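Local coordinates for fructose-bisphosphate aldolase (Plasmodium falciparum, PDB 4TR9), which is a class I aldolase, a helix-rich enzyme built as a TIM barrel and found here as an assembly of four chains, at residues A[47-50]-A[51-54]; A[321-324]-A[325-328]; A[331-334]-A[335-338]. One frame throughout, in Å; residues are numbered along the deposited sequence.

Interaction 1. Residues A[47-50]-A[51-54]; sequences KKRF and DNIK
D51 N donates to K47 O at 3.0 Å, an i to i+4 bond, and next to it N52 N makes a weak three-residue link to R49 O (3.3 Å, N-H...O angle 131°). The D51 carboxylate turns back along the same flank: with CG beside its own backbone N (chi1 -65°), its OD2 lies 3.5 Å from K47 CG. The K47 chain runs extended and bends only at its last torsion, which leaves NZ 4.3 Å from D51 OD1, too far for a salt bridge, though the opposite charges probably attract. Helix 43-52 follows the first strand of the TIM barrel, 35-39, and the contact lies at the C-terminal end of this helix and in the turn beyond it, at the protein surface. Around the helix from D51, the N52 amide and the R49 guanidinium lie alongside each other, their planes only 9° apart, with N52 ND2 3.9 Å from R49 NH2. The guanidinium also makes a cation-pi contact with an aromatic side chain of the bound peptide. On the inward flank F50 is buried against N61, R62 and Y65 of helix 59-70, and the I53 branch meets it from the next turn: I53 CG1 sits 3.4 Å from F50 O, while I53 CD1 reaches F50 CD1 obliquely at 4.3 Å.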
loop_
_atom_site.group_PDB
_atom_site.type_symbol
_atom_site.label_atom_id
_atom_site.label_comp_id
_atom_site.label_asym_id
_atom_site.label_seq_id
_atom_site.Cartn_x
_atom_site.Cartn_y
_atom_site.Cartn_z
ATOM N N LYS A 47 36.538 -17.913 2.322
ATOM C CA LYS A 47 37.348 -18.855 1.561
ATOM C C LYS A 47 37.986 -18.177 0.356
ATOM O O LYS A 47 39.181 -18.332 0.105
ATOM C CB LYS A 47 36.506 -20.045 1.099
ATOM C CG LYS A 47 37.257 -21.006 0.194
ATOM C CD LYS A 47 36.346 -22.091 -0.349
ATOM C CE LYS A 47 37.103 -23.016 -1.286
ATOM N NZ LYS A 47 38.223 -23.713 -0.595
ATOM N N LYS A 48 37.181 -17.419 -0.381
ATOM C CA LYS A 48 37.650 -16.731 -1.578
ATOM C C LYS A 48 38.687 -15.662 -1.241
ATOM O O LYS A 48 39.426 -15.206 -2.112
ATOM C CB LYS A 48 36.473 -16.106 -2.328
ATOM C CG LYS A 48 35.417 -17.110 -2.761
ATOM C CD LYS A 48 34.301 -16.441 -3.547
ATOM C CE LYS A 48 33.239 -17.448 -3.959
ATOM N NZ LYS A 48 33.812 -18.554 -4.775
ATOM N N ARG A 49 38.733 -15.265 0.027
ATOM C CA ARG A 49 39.734 -14.314 0.495
ATOM C C ARG A 49 41.063 -15.017 0.743
ATOM O O ARG A 49 42.118 -14.529 0.338
ATOM C CB ARG A 49 39.259 -13.614 1.769
ATOM C CG ARG A 49 37.935 -12.894 1.608
ATOM C CD ARG A 49 38.022 -11.831 0.529
ATOM N NE ARG A 49 36.711 -11.525 -0.035
ATOM C CZ ARG A 49 36.251 -12.035 -1.172
ATOM N NH1 ARG A 49 35.045 -11.703 -1.610
ATOM N NH2 ARG A 49 37.001 -12.873 -1.875
ATOM N N PHE A 50 41.006 -16.169 1.405
ATOM C CA PHE A 50 42.206 -16.942 1.695
ATOM C C PHE A 50 42.828 -17.503 0.419
ATOM O O PHE A 50 44.040 -17.713 0.350
ATOM C CB PHE A 50 41.892 -18.078 2.672
ATOM C CG PHE A 50 41.677 -17.621 4.089
ATOM C CD1 PHE A 50 41.999 -16.330 4.472
ATOM C CD2 PHE A 50 41.163 -18.488 5.039
ATOM C CE1 PHE A 50 41.806 -15.908 5.776
ATOM C CE2 PHE A 50 40.969 -18.074 6.345
ATOM C CZ PHE A 50 41.291 -16.783 6.713
ATOM N N ASP A 51 41.994 -17.740 -0.588
ATOM C CA ASP A 51 42.463 -18.269 -1.865
ATOM C C ASP A 51 43.321 -17.255 -2.614
ATOM O O ASP A 51 44.272 -17.624 -3.302
ATOM C CB ASP A 51 41.279 -18.692 -2.738
ATOM C CG ASP A 51 40.504 -19.854 -2.148
ATOM O OD1 ASP A 51 41.108 -20.662 -1.412
ATOM O OD2 ASP A 51 39.288 -19.956 -2.418
ATOM N N ASN A 52 42.980 -15.977 -2.476
ATOM C CA ASN A 52 43.706 -14.910 -3.156
ATOM C C ASN A 52 45.127 -14.748 -2.627
ATOM O O ASN A 52 46.048 -14.443 -3.384
ATOM C CB ASN A 52 42.949 -13.588 -3.030
ATOM C CG ASN A 52 41.602 -13.619 -3.726
ATOM O OD1 ASN A 52 41.402 -14.369 -4.681
ATOM N ND2 ASN A 52 40.672 -12.798 -3.252
ATOM N N ILE A 53 45.298 -14.952 -1.325
ATOM C CA ILE A 53 46.615 -14.860 -0.708
ATOM C C ILE A 53 47.245 -16.239 -0.563
ATOM O O ILE A 53 48.234 -16.406 0.153
ATOM C CB ILE A 53 46.549 -14.187 0.675
ATOM C CG1 ILE A 53 45.601 -14.955 1.597
ATOM C CG2 ILE A 53 46.116 -12.736 0.539
ATOM C CD1 ILE A 53 45.505 -14.379 2.993
ATOM N N LYS A 54 46.661 -17.219 -1.251
ATOM C CA LYS A 54 47.142 -18.600 -1.229
ATOM C C LYS A 54 47.217 -19.134 0.197
ATOM O O LYS A 54 48.300 -19.298 0.757
ATOM C CB LYS A 54 48.507 -18.713 -1.916
ATOM C CG LYS A 54 48.436 -18.890 -3.429
ATOM C CD LYS A 54 47.891 -17.651 -4.124
ATOM C CE LYS A 54 47.529 -17.944 -5.569
ATOM N NZ LYS A 54 46.936 -16.755 -6.240
#

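Interaction 2. Residues A[321-324]-A[325-328]; sequences QGKK and ENVA
N326 N donates to K323 O at 3.2 Å and V327 N to K324 O at 3.3 Å, the bonds of a short 3-10 turn that leads from the loop after helix 310-320 into helix 327-346, the last long helix of this TIM-barrel chain. Both bonds span three residues and are fairly straight at hydrogen, with N-H...O angles of 160° and 166°, but each donor stands well above the plane of the carbonyl that receives it. The turn therefore winds more tightly than the alpha-helix that follows.

Polar side chains flank this turn without bonding to one another. N326 occupies the N-cap position, yet its side chain makes no capping bond; instead ND2 bonds weakly to W320 O and OD1 to K329 NZ, linking the end of one helix to the start of the next. E325 folds back over the preceding peptide through a bend at chi2 (78°), which brings OE1 within 3.8 Å of K323 CB. The K323 ammonium is farther off, at 5.8 Å from NZ to E325 OE1, so any attraction between these charges is probably modest.

In the remaining contacts, aliphatic carbons meet polar atoms or one another. K323 and N326 lie side by side and point the same way, the bend at chi3 of the lysine setting its CE 3.5 Å from N326 ND2. V327, the buried residue of the group, directs its side chain back at the turn, and the K324 chain crosses it at a slant. V327 CG2 there sits 3.3 Å from K324 O and 3.6 Å from K324 CD.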
loop_
_atom_site.group_PDB
_atom_site.type_symbol
_atom_site.label_atom_id
_atom_site.label_comp_id
_atom_site.label_asym_id
_atom_site.label_seq_id
_atom_site.Cartn_x
_atom_site.Cartn_y
_atom_site.Cartn_z
ATOM N N GLN A 321 49.163 -12.619 4.671
ATOM C CA GLN A 321 49.415 -13.829 3.887
ATOM C C GLN A 321 49.483 -15.093 4.743
ATOM O O GLN A 321 50.224 -16.024 4.428
ATOM C CB GLN A 321 50.708 -13.686 3.077
ATOM C CG GLN A 321 50.568 -12.830 1.830
ATOM C CD GLN A 321 51.843 -12.787 1.011
ATOM O OE1 GLN A 321 52.931 -13.056 1.519
ATOM N NE2 GLN A 321 51.713 -12.451 -0.268
ATOM N N GLY A 322 48.707 -15.118 5.822
ATOM C CA GLY A 322 48.613 -16.294 6.668
ATOM C C GLY A 322 49.884 -16.643 7.419
ATOM O O GLY A 322 50.059 -17.782 7.852
ATOM N N LYS A 323 50.774 -15.667 7.578
ATOM C CA LYS A 323 52.033 -15.899 8.276
ATOM C C LYS A 323 52.138 -15.051 9.542
ATOM O O LYS A 323 51.820 -13.861 9.535
ATOM C CB LYS A 323 53.219 -15.621 7.348
ATOM C CG LYS A 323 53.250 -16.514 6.115
ATOM C CD LYS A 323 54.608 -16.487 5.428
ATOM C CE LYS A 323 54.944 -15.103 4.897
ATOM N NZ LYS A 323 56.257 -15.089 4.194
ATOM N N LYS A 324 52.590 -15.677 10.624
ATOM C CA LYS A 324 52.675 -15.027 11.928
ATOM C C LYS A 324 53.678 -13.874 11.937
ATOM O O LYS A 324 53.518 -12.904 12.680
ATOM C CB LYS A 324 53.045 -16.058 13.001
ATOM C CG LYS A 324 53.207 -15.488 14.404
ATOM C CD LYS A 324 51.938 -14.800 14.879
ATOM C CE LYS A 324 52.154 -14.104 16.215
ATOM N NZ LYS A 324 50.947 -13.351 16.655
ATOM N N GLU A 325 54.704 -13.974 11.097
ATOM C CA GLU A 325 55.765 -12.971 11.058
ATOM C C GLU A 325 55.293 -11.635 10.485
ATOM O O GLU A 325 56.020 -10.644 10.536
ATOM C CB GLU A 325 56.957 -13.486 10.242
ATOM C CG GLU A 325 57.700 -14.660 10.871
ATOM C CD GLU A 325 56.983 -15.985 10.687
ATOM O OE1 GLU A 325 55.984 -16.027 9.939
ATOM O OE2 GLU A 325 57.422 -16.988 11.290
ATOM N N ASN A 326 54.078 -11.611 9.945
ATOM C CA ASN A 326 53.545 -10.400 9.330
ATOM C C ASN A 326 52.312 -9.856 10.046
ATOM O O ASN A 326 51.651 -8.946 9.543
ATOM C CB ASN A 326 53.208 -10.663 7.859
ATOM C CG ASN A 326 54.408 -11.130 7.061
ATOM O OD1 ASN A 326 55.547 -10.779 7.367
ATOM N ND2 ASN A 326 54.157 -11.923 6.026
ATOM N N VAL A 327 52.010 -10.409 11.217
ATOM C CA VAL A 327 50.820 -10.013 11.968
ATOM C C VAL A 327 50.858 -8.547 12.385
ATOM O O VAL A 327 49.947 -7.781 12.063
ATOM C CB VAL A 327 50.634 -10.885 13.223
ATOM C CG1 VAL A 327 49.556 -10.299 14.127
ATOM C CG2 VAL A 327 50.285 -12.308 12.826
ATOM N N ALA A 328 51.909 -8.158 13.100
ATOM C CA ALA A 328 52.061 -6.779 13.549
ATOM C C ALA A 328 52.176 -5.834 12.358
ATOM O O ALA A 328 51.718 -4.693 12.409
ATOM C CB ALA A 328 53.275 -6.646 14.454
#

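Interaction 3. Residues A[331-334]-A[335-338]; sequences REVL and LQRA
L334 O accepts the backbone N-H of A338 at 2.9 Å, the shortest of four successive i to i+4 bonds in the alpha-helix 327-346, which packs on the outside of the TIM barrel. Q336 N bonds E332 O at 3.0 Å, L335 N bonds R331 O, and R337 N reaches V333 O at 3.3 Å.

Side-chain carbons gather around the same carbonyls. V333 O has Q336 CG and R337 CG each at 3.2 Å in addition to its backbone partner. Q336 takes an uncommon helical torsion, its CG lying between the backbone N and the carbonyl carbon (chi1 70°), and this swings the chain back over the preceding turn. V333 and Q336 consequently run alongside each other in the same direction, and the amide nitrogen NE2 ends 4.0 Å from V333 CG1. On another flank the L335 branch lies against the R331 carbonyl, with L335 CG 3.4 Å from R331 O.

The inward surface joins several parts of the fold. V333, L334 and R337 pack on helix 310-320, at S315 and T319, V316 and L312 respectively, while L334 and L335 touch T72 and A338 touches F78. The two arginines leave in different directions: R331 NE hydrogen-bonds L68 O while its NH1 makes a long, weak ion pair with D67, and R337, bent at chi2 and chi3, has NH2 in a long, weak ion pair with E285. Beside the shortest backbone bond, the methyl carbon CB of A338 rests 3.3 Å from L334 O.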
loop_
_atom_site.group_PDB
_atom_site.type_symbol
_atom_site.label_atom_id
_atom_site.label_comp_id
_atom_site.label_asym_id
_atom_site.label_seq_id
_atom_site.Cartn_x
_atom_site.Cartn_y
_atom_site.Cartn_z
ATOM N N ARG A 331 48.674 -5.482 11.043
ATOM C CA ARG A 331 47.839 -4.757 11.994
ATOM C C ARG A 331 48.013 -3.249 11.852
ATOM O O ARG A 331 47.083 -2.483 12.106
ATOM C CB ARG A 331 48.150 -5.192 13.427
ATOM C CG ARG A 331 47.552 -6.537 13.805
ATOM C CD ARG A 331 47.879 -6.906 15.241
ATOM N NE ARG A 331 47.173 -8.112 15.663
ATOM C CZ ARG A 331 47.289 -8.662 16.867
ATOM N NH1 ARG A 331 46.607 -9.760 17.165
ATOM N NH2 ARG A 331 48.087 -8.116 17.774
ATOM N N GLU A 332 49.207 -2.826 11.447
ATOM C CA GLU A 332 49.463 -1.413 11.202
ATOM C C GLU A 332 48.754 -0.972 9.924
ATOM O O GLU A 332 48.293 0.164 9.817
ATOM C CB GLU A 332 50.966 -1.138 11.106
ATOM C CG GLU A 332 51.317 0.334 10.909
ATOM C CD GLU A 332 52.807 0.604 11.016
ATOM O OE1 GLU A 332 53.535 -0.264 11.542
ATOM O OE2 GLU A 332 53.249 1.686 10.576
ATOM N N VAL A 333 48.668 -1.884 8.959
ATOM C CA VAL A 333 47.946 -1.622 7.720
ATOM C C VAL A 333 46.460 -1.445 8.020
ATOM O O VAL A 333 45.784 -0.617 7.409
ATOM C CB VAL A 333 48.141 -2.760 6.695
ATOM C CG1 VAL A 333 47.378 -2.465 5.413
ATOM C CG2 VAL A 333 49.620 -2.957 6.403
ATOM N N LEU A 334 45.965 -2.224 8.976
ATOM C CA LEU A 334 44.580 -2.118 9.416
ATOM C C LEU A 334 44.317 -0.774 10.088
ATOM O O LEU A 334 43.265 -0.165 9.890
ATOM C CB LEU A 334 44.238 -3.258 10.376
ATOM C CG LEU A 334 42.840 -3.222 10.996
ATOM C CD1 LEU A 334 41.772 -3.323 9.916
ATOM C CD2 LEU A 334 42.676 -4.331 12.025
ATOM N N LEU A 335 45.281 -0.317 10.881
ATOM C CA LEU A 335 45.137 0.928 11.626
ATOM C C LEU A 335 45.158 2.155 10.722
ATOM O O LEU A 335 44.418 3.111 10.953
ATOM C CB LEU A 335 46.237 1.045 12.682
ATOM C CG LEU A 335 46.063 0.170 13.924
ATOM C CD1 LEU A 335 47.244 0.330 14.868
ATOM C CD2 LEU A 335 44.759 0.508 14.630
ATOM N N GLN A 336 46.004 2.132 9.696
ATOM C CA GLN A 336 46.114 3.273 8.796
ATOM C C GLN A 336 44.883 3.379 7.899
ATOM O O GLN A 336 44.522 4.471 7.461
ATOM C CB GLN A 336 47.386 3.184 7.946
ATOM C CG GLN A 336 47.374 2.092 6.891
ATOM C CD GLN A 336 48.539 2.204 5.928
ATOM O OE1 GLN A 336 49.375 3.100 6.049
ATOM N NE2 GLN A 336 48.600 1.294 4.963
ATOM N N ARG A 337 44.238 2.248 7.631
ATOM C CA ARG A 337 43.001 2.252 6.859
ATOM C C ARG A 337 41.838 2.690 7.739
ATOM O O ARG A 337 40.941 3.403 7.291
ATOM C CB ARG A 337 42.720 0.873 6.256
ATOM C CG ARG A 337 43.729 0.423 5.209
ATOM C CD ARG A 337 44.004 1.517 4.190
ATOM N NE ARG A 337 42.781 2.029 3.580
ATOM C CZ ARG A 337 42.740 3.070 2.754
ATOM N NH1 ARG A 337 41.583 3.471 2.247
ATOM N NH2 ARG A 337 43.855 3.713 2.438
ATOM N N ALA A 338 41.864 2.257 8.996
ATOM C CA ALA A 338 40.847 2.647 9.963
ATOM C C ALA A 338 40.913 4.146 10.233
ATOM O O ALA A 338 39.885 4.809 10.359
ATOM C CB ALA A 338 41.014 1.866 11.255
#

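In the fold
Interactions 2 and 3 belong to consecutive parts of the chain, the entry and middle of helix 327-346, with centres 14 Å apart. Interaction 1 comes from the far earlier helix 43-52 but meets interaction 2 directly: I53 CD1 packs 4.0 Å from Q321 CA, where helix 310-320 has just ended. Interaction 3 does not touch interaction 1, the nearest atoms being about 11 Å apart; helix 310-320 nevertheless packs against both, through L317 on one and S315, V316 and T319 on the other. Interaction 1 is also close to the ligand pocket, the K48 side chain lying about 5 Å from the bound N'-[(E)-(2,4-dichlorophenyl)methylidene]-3,4-dihydroxybenzohydrazide.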